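Side-chain contacts in interferon-inducible protein AIM2 (Mus musculus, PDB 4JBM), which senses double-stranded DNA in the cytosol through its HIN domain, the part described here, and triggers assembly of the AIM2 inflammasome, leading to pyroptosis: residues Leu4-Leu9 / Asp36-Lys41; Ser101-Gln106 / Ile172-Gly177; Val128-His133 / Thr150-Gly155; Met139-Leu144 / Asp156-Thr161. All blocks are in the same frame, centred on the assembly; numbering follows the deposited sequence.

Interaction 1 of 4, residues Leu4-Leu9 / Asp36-Lys41; sequences LVVTVL and DFFFVK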
loop_
_atom_site.group_PDB
_atom_site.type_symbol
_atom_site.label_atom_id
_atom_site.label_comp_id
_atom_site.label_asym_id
_atom_site.label_seq_id
_atom_site.Cartn_x
_atom_site.Cartn_y
_atom_site.Cartn_z
ATOM N N LEU A 4 -3.341 -7.357 -19.941
ATOM C CA LEU A 4 -4.447 -7.368 -18.998
ATOM C C LEU A 4 -5.130 -6.007 -18.994
ATOM O O LEU A 4 -4.483 -4.980 -18.782
ATOM C CB LEU A 4 -3.947 -7.736 -17.593
ATOM C CG LEU A 4 -4.981 -8.149 -16.540
ATOM C CD1 LEU A 4 -5.784 -9.345 -17.020
ATOM C CD2 LEU A 4 -4.304 -8.481 -15.222
ATOM N N VAL A 5 -6.435 -6.001 -19.234
ATOM C CA VAL A 5 -7.219 -4.780 -19.148
ATOM C C VAL A 5 -7.688 -4.601 -17.714
ATOM O O VAL A 5 -8.300 -5.500 -17.143
ATOM C CB VAL A 5 -8.446 -4.829 -20.062
ATOM C CG1 VAL A 5 -9.249 -3.542 -19.931
ATOM C CG2 VAL A 5 -8.025 -5.047 -21.500
ATOM N N VAL A 6 -7.343 -3.464 -17.118
ATOM C CA VAL A 6 -7.735 -3.159 -15.751
ATOM C C VAL A 6 -8.338 -1.758 -15.669
ATOM O O VAL A 6 -8.120 -0.910 -16.537
ATOM C CB VAL A 6 -6.541 -3.253 -14.772
ATOM C CG1 VAL A 6 -6.018 -4.679 -14.688
ATOM C CG2 VAL A 6 -5.443 -2.325 -15.208
ATOM N N THR A 7 -9.130 -1.543 -14.632
ATOM C CA THR A 7 -9.707 -0.247 -14.327
ATOM C C THR A 7 -8.924 0.328 -13.148
ATOM O O THR A 7 -8.750 -0.349 -12.135
ATOM C CB THR A 7 -11.188 -0.406 -13.933
ATOM O OG1 THR A 7 -11.897 -1.071 -14.987
ATOM C CG2 THR A 7 -11.828 0.947 -13.653
ATOM N N VAL A 8 -8.454 1.566 -13.266
ATOM C CA VAL A 8 -7.689 2.162 -12.169
ATOM C C VAL A 8 -8.620 2.702 -11.085
ATOM O O VAL A 8 -9.545 3.462 -11.365
ATOM C CB VAL A 8 -6.725 3.268 -12.652
ATOM C CG1 VAL A 8 -5.924 3.818 -11.477
ATOM C CG2 VAL A 8 -5.792 2.724 -13.707
ATOM N N LEU A 9 -8.355 2.289 -9.849
ATOM C CA LEU A 9 -9.176 2.618 -8.685
ATOM C C LEU A 9 -8.545 3.689 -7.800
ATOM O O LEU A 9 -9.250 4.526 -7.238
ATOM C CB LEU A 9 -9.411 1.361 -7.842
ATOM C CG LEU A 9 -10.651 0.497 -8.090
ATOM C CD1 LEU A 9 -10.986 0.399 -9.550
ATOM C CD2 LEU A 9 -10.419 -0.884 -7.515
ATOM N N ASP A 36 -11.569 -9.123 -9.472
ATOM C CA ASP A 36 -10.754 -8.808 -8.305
ATOM C C ASP A 36 -9.923 -7.547 -8.512
ATOM O O ASP A 36 -9.937 -6.934 -9.582
ATOM C CB ASP A 36 -9.842 -9.992 -7.945
ATOM C CG ASP A 36 -9.539 -10.069 -6.456
ATOM O OD1 ASP A 36 -9.576 -9.019 -5.787
ATOM O OD2 ASP A 36 -9.271 -11.181 -5.956
ATOM N N PHE A 37 -9.196 -7.171 -7.470
ATOM C CA PHE A 37 -8.299 -6.030 -7.543
ATOM C C PHE A 37 -6.884 -6.500 -7.187
ATOM O O PHE A 37 -6.692 -7.539 -6.552
ATOM C CB PHE A 37 -8.712 -4.959 -6.537
ATOM C CG PHE A 37 -8.560 -5.396 -5.108
ATOM C CD1 PHE A 37 -9.572 -6.107 -4.475
ATOM C CD2 PHE A 37 -7.389 -5.132 -4.406
ATOM C CE1 PHE A 37 -9.425 -6.534 -3.163
ATOM C CE2 PHE A 37 -7.233 -5.560 -3.095
ATOM C CZ PHE A 37 -8.249 -6.257 -2.470
ATOM N N PHE A 38 -5.893 -5.722 -7.591
ATOM C CA PHE A 38 -4.543 -5.913 -7.083
ATOM C C PHE A 38 -3.831 -4.574 -7.067
ATOM O O PHE A 38 -4.255 -3.623 -7.735
ATOM C CB PHE A 38 -3.773 -6.971 -7.886
ATOM C CG PHE A 38 -3.836 -6.777 -9.369
ATOM C CD1 PHE A 38 -2.894 -5.996 -10.021
ATOM C CD2 PHE A 38 -4.845 -7.369 -10.113
ATOM C CE1 PHE A 38 -2.951 -5.822 -11.391
ATOM C CE2 PHE A 38 -4.910 -7.194 -11.480
ATOM C CZ PHE A 38 -3.964 -6.416 -12.119
ATOM N N PHE A 39 -2.763 -4.499 -6.283
ATOM C CA PHE A 39 -1.960 -3.289 -6.198
ATOM C C PHE A 39 -0.859 -3.386 -7.227
ATOM O O PHE A 39 -0.396 -4.483 -7.551
ATOM C CB PHE A 39 -1.404 -3.133 -4.779
ATOM C CG PHE A 39 -2.435 -3.377 -3.719
ATOM C CD1 PHE A 39 -3.466 -2.463 -3.516
ATOM C CD2 PHE A 39 -2.406 -4.535 -2.953
ATOM C CE1 PHE A 39 -4.443 -2.692 -2.552
ATOM C CE2 PHE A 39 -3.376 -4.775 -1.984
ATOM C CZ PHE A 39 -4.396 -3.850 -1.783
ATOM N N VAL A 40 -0.493 -2.250 -7.804
ATOM C CA VAL A 40 0.581 -2.217 -8.776
ATOM C C VAL A 40 1.661 -1.230 -8.340
ATOM O O VAL A 40 1.373 -0.095 -7.942
ATOM C CB VAL A 40 0.068 -1.937 -10.223
ATOM C CG1 VAL A 40 -1.072 -2.878 -10.575
ATOM C CG2 VAL A 40 -0.405 -0.507 -10.362
ATOM N N LYS A 41 2.902 -1.709 -8.354
ATOM C CA LYS A 41 4.068 -0.862 -8.157
ATOM C C LYS A 41 4.594 -0.505 -9.522
ATOM O O LYS A 41 5.069 -1.377 -10.258
ATOM C CB LYS A 41 5.163 -1.612 -7.387
ATOM C CG LYS A 41 6.412 -0.769 -7.088
ATOM C CD LYS A 41 7.347 -1.457 -6.100
ATOM C CE LYS A 41 8.004 -2.691 -6.704
ATOM N NZ LYS A 41 8.948 -3.349 -5.754
#
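Leu4 meets the ring of Phe38 with a single methyl group: its CD2 lies 3.7 Å from CZ of Phe38 and also comes near CE2 of that ring. The two side chains approach from opposite directions. With CG of Leu4 anti to the backbone N (chi1 -165°), the branched end is carried out toward the aromatic residue. Two residues on, on the same side of the strand, Val6 adds a second methyl, CG1, at 3.7 Å from the same CZ of Phe38, this time with the side chains crossing at about a right angle. The ring thus presents its far end to both aliphatic groups, which reach it obliquely. These strands belong to the first of the two OB folds of the HIN domain, where 25-32 runs between 4-16 and 37-42, so no hydrogen bond joins the two segments and the long Phe38 side chain spans the intervening strand, also touching Val31. The length of the phenylalanine carries its ring end to Leu4 and Val6, and beta-branched Val6, buried, also touches Ile57 and Ile59 of strand 56-60. Farther along, Leu9 touches Ala32 and also Ala94 of helix 88-95.

Interaction 2 of 4, residues Ser101-Gln106 / Ile172-Gly177; sequences SKLKIQ and IQLKSG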
loop_
_atom_site.group_PDB
_atom_site.type_symbol
_atom_site.label_atom_id
_atom_site.label_comp_id
_atom_site.label_asym_id
_atom_site.label_seq_id
_atom_site.Cartn_x
_atom_site.Cartn_y
_atom_site.Cartn_z
ATOM N N SER A 101 -6.539 -9.774 12.314
ATOM C CA SER A 101 -6.730 -11.224 12.315
ATOM C C SER A 101 -6.673 -11.810 10.908
ATOM O O SER A 101 -6.277 -12.961 10.714
ATOM C CB SER A 101 -8.059 -11.590 12.981
ATOM O OG SER A 101 -9.164 -11.112 12.231
ATOM N N LYS A 102 -7.069 -11.013 9.921
ATOM C CA LYS A 102 -6.986 -11.452 8.537
ATOM C C LYS A 102 -5.538 -11.362 8.080
ATOM O O LYS A 102 -5.035 -12.258 7.410
ATOM C CB LYS A 102 -7.886 -10.586 7.655
ATOM C CG LYS A 102 -7.910 -10.983 6.177
ATOM C CD LYS A 102 -8.600 -9.905 5.319
ATOM C CE LYS A 102 -9.910 -9.401 5.938
ATOM N NZ LYS A 102 -9.942 -7.911 6.093
ATOM N N LEU A 103 -4.863 -10.287 8.467
ATOM C CA LEU A 103 -3.486 -10.068 8.052
ATOM C C LEU A 103 -2.568 -11.160 8.594
ATOM O O LEU A 103 -1.566 -11.499 7.963
ATOM C CB LEU A 103 -2.986 -8.694 8.513
ATOM C CG LEU A 103 -3.481 -7.459 7.757
ATOM C CD1 LEU A 103 -2.820 -6.192 8.283
ATOM C CD2 LEU A 103 -3.200 -7.624 6.274
ATOM N N LYS A 104 -2.914 -11.707 9.759
ATOM C CA LYS A 104 -2.071 -12.691 10.445
ATOM C C LYS A 104 -1.766 -13.930 9.602
ATOM O O LYS A 104 -0.731 -14.565 9.772
ATOM C CB LYS A 104 -2.738 -13.152 11.743
ATOM C CG LYS A 104 -2.855 -12.107 12.837
ATOM C CD LYS A 104 -1.508 -11.667 13.354
ATOM C CE LYS A 104 -1.670 -10.685 14.498
ATOM N NZ LYS A 104 -2.602 -11.205 15.528
ATOM N N ILE A 105 -2.665 -14.254 8.682
ATOM C CA ILE A 105 -2.559 -15.477 7.899
ATOM C C ILE A 105 -2.191 -15.233 6.439
ATOM O O ILE A 105 -2.542 -16.020 5.557
ATOM C CB ILE A 105 -3.858 -16.296 8.000
ATOM C CG1 ILE A 105 -5.032 -15.509 7.401
ATOM C CG2 ILE A 105 -4.156 -16.621 9.457
ATOM C CD1 ILE A 105 -6.386 -16.132 7.658
ATOM N N GLN A 106 -1.468 -14.149 6.188
ATOM C CA GLN A 106 -1.042 -13.839 4.833
ATOM C C GLN A 106 0.458 -14.103 4.701
ATOM O O GLN A 106 1.203 -13.886 5.655
ATOM C CB GLN A 106 -1.357 -12.377 4.518
ATOM C CG GLN A 106 -2.806 -11.987 4.815
ATOM C CD GLN A 106 -3.795 -12.667 3.904
ATOM O OE1 GLN A 106 -3.615 -12.705 2.688
ATOM N NE2 GLN A 106 -4.840 -13.234 4.489
ATOM N N ILE A 172 4.356 -12.277 13.705
ATOM C CA ILE A 172 4.133 -11.774 12.358
ATOM C C ILE A 172 3.787 -10.296 12.465
ATOM O O ILE A 172 2.862 -9.917 13.184
ATOM C CB ILE A 172 2.995 -12.527 11.650
ATOM C CG1 ILE A 172 2.982 -13.996 12.076
ATOM C CG2 ILE A 172 3.121 -12.395 10.143
ATOM C CD1 ILE A 172 1.848 -14.797 11.489
ATOM N N GLN A 173 4.537 -9.460 11.758
ATOM C CA GLN A 173 4.400 -8.019 11.880
ATOM C C GLN A 173 4.148 -7.420 10.512
ATOM O O GLN A 173 4.019 -8.137 9.526
ATOM C CB GLN A 173 5.691 -7.410 12.439
ATOM C CG GLN A 173 6.265 -8.110 13.666
ATOM C CD GLN A 173 7.571 -7.486 14.141
ATOM O OE1 GLN A 173 8.409 -7.078 13.336
ATOM N NE2 GLN A 173 7.731 -7.385 15.455
ATOM N N LEU A 174 4.096 -6.097 10.457
ATOM C CA LEU A 174 4.045 -5.398 9.186
ATOM C C LEU A 174 5.355 -4.648 9.086
ATOM O O LEU A 174 5.764 -3.956 10.017
ATOM C CB LEU A 174 2.839 -4.449 9.109
ATOM C CG LEU A 174 1.483 -5.144 9.183
ATOM C CD1 LEU A 174 0.338 -4.142 9.154
ATOM C CD2 LEU A 174 1.351 -6.121 8.032
ATOM N N LYS A 175 6.014 -4.795 7.947
ATOM C CA LYS A 175 7.352 -4.259 7.765
ATOM C C LYS A 175 7.365 -3.230 6.654
ATOM O O LYS A 175 6.765 -3.438 5.609
ATOM C CB LYS A 175 8.330 -5.408 7.448
ATOM C CG LYS A 175 9.790 -4.996 7.256
ATOM C CD LYS A 175 10.738 -6.202 7.314
ATOM C CE LYS A 175 12.045 -5.931 6.571
ATOM N NZ LYS A 175 13.018 -7.061 6.678
ATOM N N SER A 176 8.017 -2.104 6.913
ATOM C CA SER A 176 8.315 -1.128 5.879
ATOM C C SER A 176 9.385 -1.687 4.955
ATOM O O SER A 176 10.311 -2.367 5.403
ATOM C CB SER A 176 8.835 0.166 6.492
ATOM O OG SER A 176 10.009 -0.072 7.250
ATOM N N GLY A 177 9.272 -1.380 3.670
ATOM C CA GLY A 177 10.321 -1.718 2.730
ATOM C C GLY A 177 10.919 -0.428 2.207
ATOM O O GLY A 177 10.517 0.661 2.631
#
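This is a partly buried apolar contact in which a short helical segment and the type I beta turn from Leu103 to Gln106 lie against a strand of the second OB fold, close to the bound DNA. Leu103, on helix 100-103, and Leu174, on strand 171-175, carry it: CD1 of Leu103 stands 3.9 Å from CD1 of Leu174 and slightly farther from its CD2, with the two side chains crossing at about a right angle. Both are buried leucines, long enough to meet although their backbones stay apart, and both also rest on Val112 of strand 111-123. The OB fold is a curled beta barrel, and here the segment 101-106, in the connection that leads from the first fold into the second, packs against its strands; Leu174 also touches Met139 and Val141 inside. Ile172 points toward 101-106 and is largely covered by it. The Lys104 side chain lies alongside, coming no nearer than 4.7 Å to 172-177, and its aliphatic part also touches Met139. Within the turn, the Gln106 side chain ties back to the helical segment: NE2 of Gln106 donates to O of Lys102 over 3.1 Å, arriving from above the carbonyl plane. Ile105, pointing away from the strand, packs on a phosphate of the DNA.

Interaction 3 of 4, residues Val128-His133 / Thr150-Gly155; sequences VLYGIH and TKCEEG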
loop_
_atom_site.group_PDB
_atom_site.type_symbol
_atom_site.label_atom_id
_atom_site.label_comp_id
_atom_site.label_asym_id
_atom_site.label_seq_id
_atom_site.Cartn_x
_atom_site.Cartn_y
_atom_site.Cartn_z
ATOM N N VAL A 128 11.496 2.069 14.409
ATOM C CA VAL A 128 10.364 2.353 15.272
ATOM C C VAL A 128 9.340 1.236 15.145
ATOM O O VAL A 128 9.001 0.810 14.035
ATOM C CB VAL A 128 9.723 3.718 14.949
ATOM C CG1 VAL A 128 8.693 4.086 15.995
ATOM C CG2 VAL A 128 10.788 4.801 14.859
ATOM N N LEU A 129 8.868 0.749 16.286
ATOM C CA LEU A 129 7.878 -0.317 16.301
ATOM C C LEU A 129 6.561 0.282 16.762
ATOM O O LEU A 129 6.489 0.906 17.821
ATOM C CB LEU A 129 8.295 -1.457 17.229
ATOM C CG LEU A 129 7.739 -2.829 16.841
ATOM C CD1 LEU A 129 8.246 -3.222 15.461
ATOM C CD2 LEU A 129 8.089 -3.898 17.860
ATOM N N TYR A 130 5.520 0.097 15.960
ATOM C CA TYR A 130 4.229 0.676 16.281
ATOM C C TYR A 130 3.263 -0.428 16.665
ATOM O O TYR A 130 2.952 -1.303 15.860
ATOM C CB TYR A 130 3.689 1.456 15.084
ATOM C CG TYR A 130 4.509 2.681 14.714
ATOM C CD1 TYR A 130 4.250 3.916 15.298
ATOM C CD2 TYR A 130 5.520 2.609 13.766
ATOM C CE1 TYR A 130 4.983 5.042 14.954
ATOM C CE2 TYR A 130 6.256 3.727 13.414
ATOM C CZ TYR A 130 5.986 4.939 14.011
ATOM O OH TYR A 130 6.720 6.052 13.664
ATOM N N GLY A 131 2.791 -0.392 17.907
ATOM C CA GLY A 131 1.758 -1.320 18.315
ATOM C C GLY A 131 0.472 -0.794 17.715
ATOM O O GLY A 131 0.036 0.303 18.040
ATOM N N ILE A 132 -0.123 -1.560 16.812
ATOM C CA ILE A 132 -1.373 -1.164 16.202
ATOM C C ILE A 132 -2.466 -2.119 16.641
ATOM O O ILE A 132 -2.178 -3.262 17.032
ATOM C CB ILE A 132 -1.302 -1.130 14.658
ATOM C CG1 ILE A 132 -1.093 -2.533 14.089
ATOM C CG2 ILE A 132 -0.218 -0.187 14.186
ATOM C CD1 ILE A 132 -1.257 -2.614 12.557
ATOM N N HIS A 133 -3.712 -1.647 16.584
ATOM C CA HIS A 133 -4.829 -2.457 17.066
ATOM C C HIS A 133 -6.161 -2.195 16.374
ATOM O O HIS A 133 -6.444 -1.082 15.909
ATOM C CB HIS A 133 -5.001 -2.277 18.580
ATOM C CG HIS A 133 -5.583 -0.955 18.971
ATOM N ND1 HIS A 133 -4.836 0.199 19.017
ATOM C CD2 HIS A 133 -6.845 -0.603 19.322
ATOM C CE1 HIS A 133 -5.606 1.207 19.387
ATOM N NE2 HIS A 133 -6.828 0.750 19.573
ATOM N N THR A 150 7.811 12.282 11.291
ATOM C CA THR A 150 6.402 12.067 11.554
ATOM C C THR A 150 6.230 11.560 12.985
ATOM O O THR A 150 6.158 10.353 13.219
ATOM C CB THR A 150 5.828 11.031 10.568
ATOM O OG1 THR A 150 6.743 9.936 10.432
ATOM C CG2 THR A 150 5.590 11.658 9.201
ATOM N N LYS A 151 6.199 12.484 13.942
ATOM C CA LYS A 151 6.050 12.115 15.344
ATOM C C LYS A 151 4.611 11.721 15.685
ATOM O O LYS A 151 3.668 12.511 15.596
ATOM C CB LYS A 151 6.563 13.258 16.222
ATOM C CG LYS A 151 5.769 14.553 16.141
ATOM C CD LYS A 151 6.311 15.571 17.130
ATOM C CE LYS A 151 7.711 16.031 16.732
ATOM N NZ LYS A 151 8.270 17.015 17.696
ATOM N N CYS A 152 4.459 10.461 16.063
ATOM C CA CYS A 152 3.149 9.902 16.329
ATOM C C CYS A 152 2.966 9.614 17.815
ATOM O O CYS A 152 3.797 8.945 18.422
ATOM C CB CYS A 152 2.966 8.645 15.476
ATOM S SG CYS A 152 1.843 7.389 16.082
ATOM N N GLU A 153 1.881 10.119 18.393
ATOM C CA GLU A 153 1.570 9.868 19.798
ATOM C C GLU A 153 0.493 8.790 19.871
ATOM O O GLU A 153 -0.132 8.469 18.859
ATOM C CB GLU A 153 1.078 11.152 20.480
ATOM C CG GLU A 153 2.006 12.352 20.308
ATOM C CD GLU A 153 1.310 13.675 20.561
ATOM O OE1 GLU A 153 1.843 14.725 20.142
ATOM O OE2 GLU A 153 0.226 13.666 21.177
ATOM N N GLU A 154 0.282 8.219 21.052
ATOM C CA GLU A 154 -0.787 7.241 21.217
ATOM C C GLU A 154 -2.144 7.872 20.917
ATOM O O GLU A 154 -2.416 9.002 21.329
ATOM C CB GLU A 154 -0.801 6.668 22.631
ATOM C CG GLU A 154 -1.927 5.668 22.831
ATOM C CD GLU A 154 -2.238 5.389 24.284
ATOM O OE1 GLU A 154 -1.920 6.247 25.135
ATOM O OE2 GLU A 154 -2.803 4.312 24.572
ATOM N N GLY A 155 -2.989 7.137 20.197
ATOM C CA GLY A 155 -4.304 7.621 19.817
ATOM C C GLY A 155 -4.294 8.164 18.402
ATOM O O GLY A 155 -5.344 8.412 17.801
#
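The strand 128-133 and the irregular segment 150-155 pass at a distance, their nearest CA atoms, those of Tyr130 and Cys152, lying 9.3 Å apart, and no hydrogen bond links them. Side chains make the contact. Tyr130 has the length for this: its ring reaches out toward the loop, and CE1 lies 4.1 Å from SG of Cys152, with CB of Cys152 scarcely farther from the same ring carbon. The sulfur is 5.2 Å from the centroid of the Tyr130 ring and 71° off its normal, an oblique sulfur-aromatic contact. SG of Cys152 is anti to the backbone N (chi1 153°), placing it beside the Tyr130 ring, and as a small, polarisable, largely apolar group it suits such a place. At the far end of the ring, OH of Tyr130 comes within 4.4 Å of the carbonyl O of Thr150, a loose approach. Val128 of the same strand sets its CG1 over one face of the ring, toward the rim, 3.4 Å above the plane. Around this contact, the Tyr130 ring meets Phe182 of strand 181-185 with planes at about 35° and packs on Ile158 of strand 157-160, while Cys152 also touches Val118 of strand 111-123 and Val184 of strand 181-185.

Interaction 4 of 4, residues Met139-Leu144 / Asp156-Thr161; sequences MEVLVL and DKIRLT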
loop_
_atom_site.group_PDB
_atom_site.type_symbol
_atom_site.label_atom_id
_atom_site.label_comp_id
_atom_site.label_asym_id
_atom_site.label_seq_id
_atom_site.Cartn_x
_atom_site.Cartn_y
_atom_site.Cartn_z
ATOM N N MET A 139 -1.061 -5.987 16.701
ATOM C CA MET A 139 0.008 -6.312 15.771
ATOM C C MET A 139 1.087 -5.254 15.853
ATOM O O MET A 139 0.907 -4.234 16.507
ATOM C CB MET A 139 -0.556 -6.407 14.348
ATOM C CG MET A 139 0.270 -7.234 13.380
ATOM S SD MET A 139 -0.464 -7.192 11.736
ATOM C CE MET A 139 0.636 -8.337 10.891
ATOM N N GLU A 140 2.227 -5.514 15.227
ATOM C CA GLU A 140 3.326 -4.564 15.270
ATOM C C GLU A 140 3.720 -4.121 13.864
ATOM O O GLU A 140 3.676 -4.899 12.912
ATOM C CB GLU A 140 4.496 -5.158 16.050
ATOM C CG GLU A 140 4.118 -5.521 17.481
ATOM C CD GLU A 140 5.322 -5.856 18.344
ATOM O OE1 GLU A 140 6.136 -6.707 17.927
ATOM O OE2 GLU A 140 5.450 -5.273 19.442
ATOM N N VAL A 141 4.065 -2.848 13.730
ATOM C CA VAL A 141 4.414 -2.315 12.430
ATOM C C VAL A 141 5.810 -1.789 12.531
ATOM O O VAL A 141 6.074 -0.849 13.277
ATOM C CB VAL A 141 3.467 -1.185 11.997
ATOM C CG1 VAL A 141 3.976 -0.528 10.719
ATOM C CG2 VAL A 141 2.085 -1.735 11.792
ATOM N N LEU A 142 6.704 -2.421 11.782
ATOM C CA LEU A 142 8.123 -2.136 11.873
ATOM C C LEU A 142 8.548 -1.153 10.797
ATOM O O LEU A 142 8.535 -1.476 9.616
ATOM C CB LEU A 142 8.897 -3.449 11.748
ATOM C CG LEU A 142 10.424 -3.491 11.698
ATOM C CD1 LEU A 142 11.024 -2.852 12.933
ATOM C CD2 LEU A 142 10.850 -4.944 11.585
ATOM N N VAL A 143 8.927 0.048 11.210
ATOM C CA VAL A 143 9.399 1.041 10.261
ATOM C C VAL A 143 10.904 1.203 10.495
ATOM O O VAL A 143 11.329 1.676 11.548
ATOM C CB VAL A 143 8.676 2.386 10.444
ATOM C CG1 VAL A 143 9.374 3.487 9.652
ATOM C CG2 VAL A 143 7.210 2.261 10.037
ATOM N N LEU A 144 11.728 0.742 9.571
ATOM C CA LEU A 144 13.171 0.895 9.720
ATOM C C LEU A 144 13.686 2.293 9.440
ATOM O O LEU A 144 13.177 2.994 8.590
ATOM C CB LEU A 144 13.916 -0.142 8.899
ATOM C CG LEU A 144 13.577 -1.548 9.366
ATOM C CD1 LEU A 144 14.365 -2.610 8.641
ATOM C CD2 LEU A 144 13.793 -1.703 10.853
ATOM N N ASP A 156 -3.095 8.328 17.855
ATOM C CA ASP A 156 -2.979 8.735 16.469
ATOM C C ASP A 156 -3.167 7.536 15.551
ATOM O O ASP A 156 -3.376 6.410 15.998
ATOM C CB ASP A 156 -1.619 9.382 16.194
ATOM C CG ASP A 156 -1.441 10.712 16.909
ATOM O OD1 ASP A 156 -2.452 11.416 17.118
ATOM O OD2 ASP A 156 -0.285 11.058 17.236
ATOM N N LYS A 157 -3.068 7.787 14.258
ATOM C CA LYS A 157 -3.160 6.728 13.280
ATOM C C LYS A 157 -1.967 6.808 12.349
ATOM O O LYS A 157 -1.346 7.864 12.197
ATOM C CB LYS A 157 -4.461 6.828 12.481
ATOM C CG LYS A 157 -5.741 6.707 13.309
ATOM C CD LYS A 157 -6.965 6.739 12.389
ATOM C CE LYS A 157 -8.255 6.573 13.160
ATOM N NZ LYS A 157 -8.647 7.845 13.794
ATOM N N ILE A 158 -1.629 5.668 11.761
ATOM C CA ILE A 158 -0.610 5.601 10.733
ATOM C C ILE A 158 -1.242 5.101 9.445
ATOM O O ILE A 158 -1.991 4.121 9.442
ATOM C CB ILE A 158 0.576 4.711 11.152
ATOM C CG1 ILE A 158 0.096 3.328 11.574
ATOM C CG2 ILE A 158 1.319 5.350 12.291
ATOM C CD1 ILE A 158 1.227 2.430 12.105
ATOM N N ARG A 159 -0.979 5.809 8.359
ATOM C CA ARG A 159 -1.416 5.393 7.034
ATOM C C ARG A 159 -0.218 4.747 6.349
ATOM O O ARG A 159 0.801 5.405 6.101
ATOM C CB ARG A 159 -1.956 6.585 6.247
ATOM C CG ARG A 159 -2.785 6.249 5.010
ATOM C CD ARG A 159 -2.936 7.518 4.210
ATOM N NE ARG A 159 -1.646 7.889 3.631
ATOM C CZ ARG A 159 -1.384 9.036 3.016
ATOM N NH1 ARG A 159 -2.304 9.980 2.923
ATOM N NH2 ARG A 159 -0.174 9.254 2.528
ATOM N N LEU A 160 -0.360 3.449 6.088
ATOM C CA LEU A 160 0.660 2.607 5.476
ATOM C C LEU A 160 0.372 2.428 3.990
ATOM O O LEU A 160 -0.767 2.155 3.602
ATOM C CB LEU A 160 0.665 1.224 6.143
ATOM C CG LEU A 160 1.417 0.977 7.457
ATOM C CD1 LEU A 160 1.209 2.098 8.437
ATOM C CD2 LEU A 160 0.979 -0.340 8.071
ATOM N N THR A 161 1.398 2.592 3.165
ATOM C CA THR A 161 1.296 2.281 1.739
ATOM C C THR A 161 2.431 1.335 1.327
ATOM O O THR A 161 3.608 1.651 1.529
ATOM C CB THR A 161 1.329 3.556 0.874
ATOM O OG1 THR A 161 0.459 4.549 1.435
ATOM C CG2 THR A 161 0.904 3.251 -0.552
#
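Val141 faces Leu160 and Ile158 across the inside of the second OB barrel, and all of the touching is apolar. In the closer pair, Val141 and Leu160 reach toward each other tip to tip: one methyl, CD2 of Leu160, sits against both branches of the valine, 4.0 Å from CG1 and 4.1 Å from CG2 of Val141. CG1 is anti to the backbone N and CG2 anti to the carbonyl carbon (chi1 172°), which turns both methyls toward CD2 of Leu160. In the looser pair, CD1 of Ile158 comes to 4.3 Å from CB of Val141, so the isoleucine meets the branch point itself. Two apart on their strand, Ile158 and Leu160 project to the same side, inward; all three residues are buried, where compact aliphatic groups fill the interior without leaving a polar atom to be satisfied. No hydrogen bond crosses between the segments, because their strands are not neighbours in the sheet. Val141 is flanked instead by its partners on either side of strand 137-144, touching Ile132 of 127-134 and Leu174 of 171-175, while Leu160 lies on Phe116 of strand 111-123 and Ile158 on Phe182 of strand 181-185.

How the interactions relate
Interaction 1 stands alone in the first OB fold, whereas interactions 2, 3 and 4 share the second and touch one another. Interaction 4 is the fully buried one; interactions 1, 2 and 3 are partly buried. Strands 127-134 and 137-144 are hydrogen-bonded neighbours, for instance through Tyr130 O and Val141 N at 2.9 Å, which joins interactions 3 and 4, and strand 171-175 lies on the other side of 137-144, bringing in interaction 2. Interactions 2 and 4 share aliphatic packing, in interaction 2 through buried leucines behind a turn whose Ile105 faces a DNA phosphate. Interactions 1 and 3 each use a ring whose length brings non-adjacent segments into contact, with sulfur as the partner only in the latter.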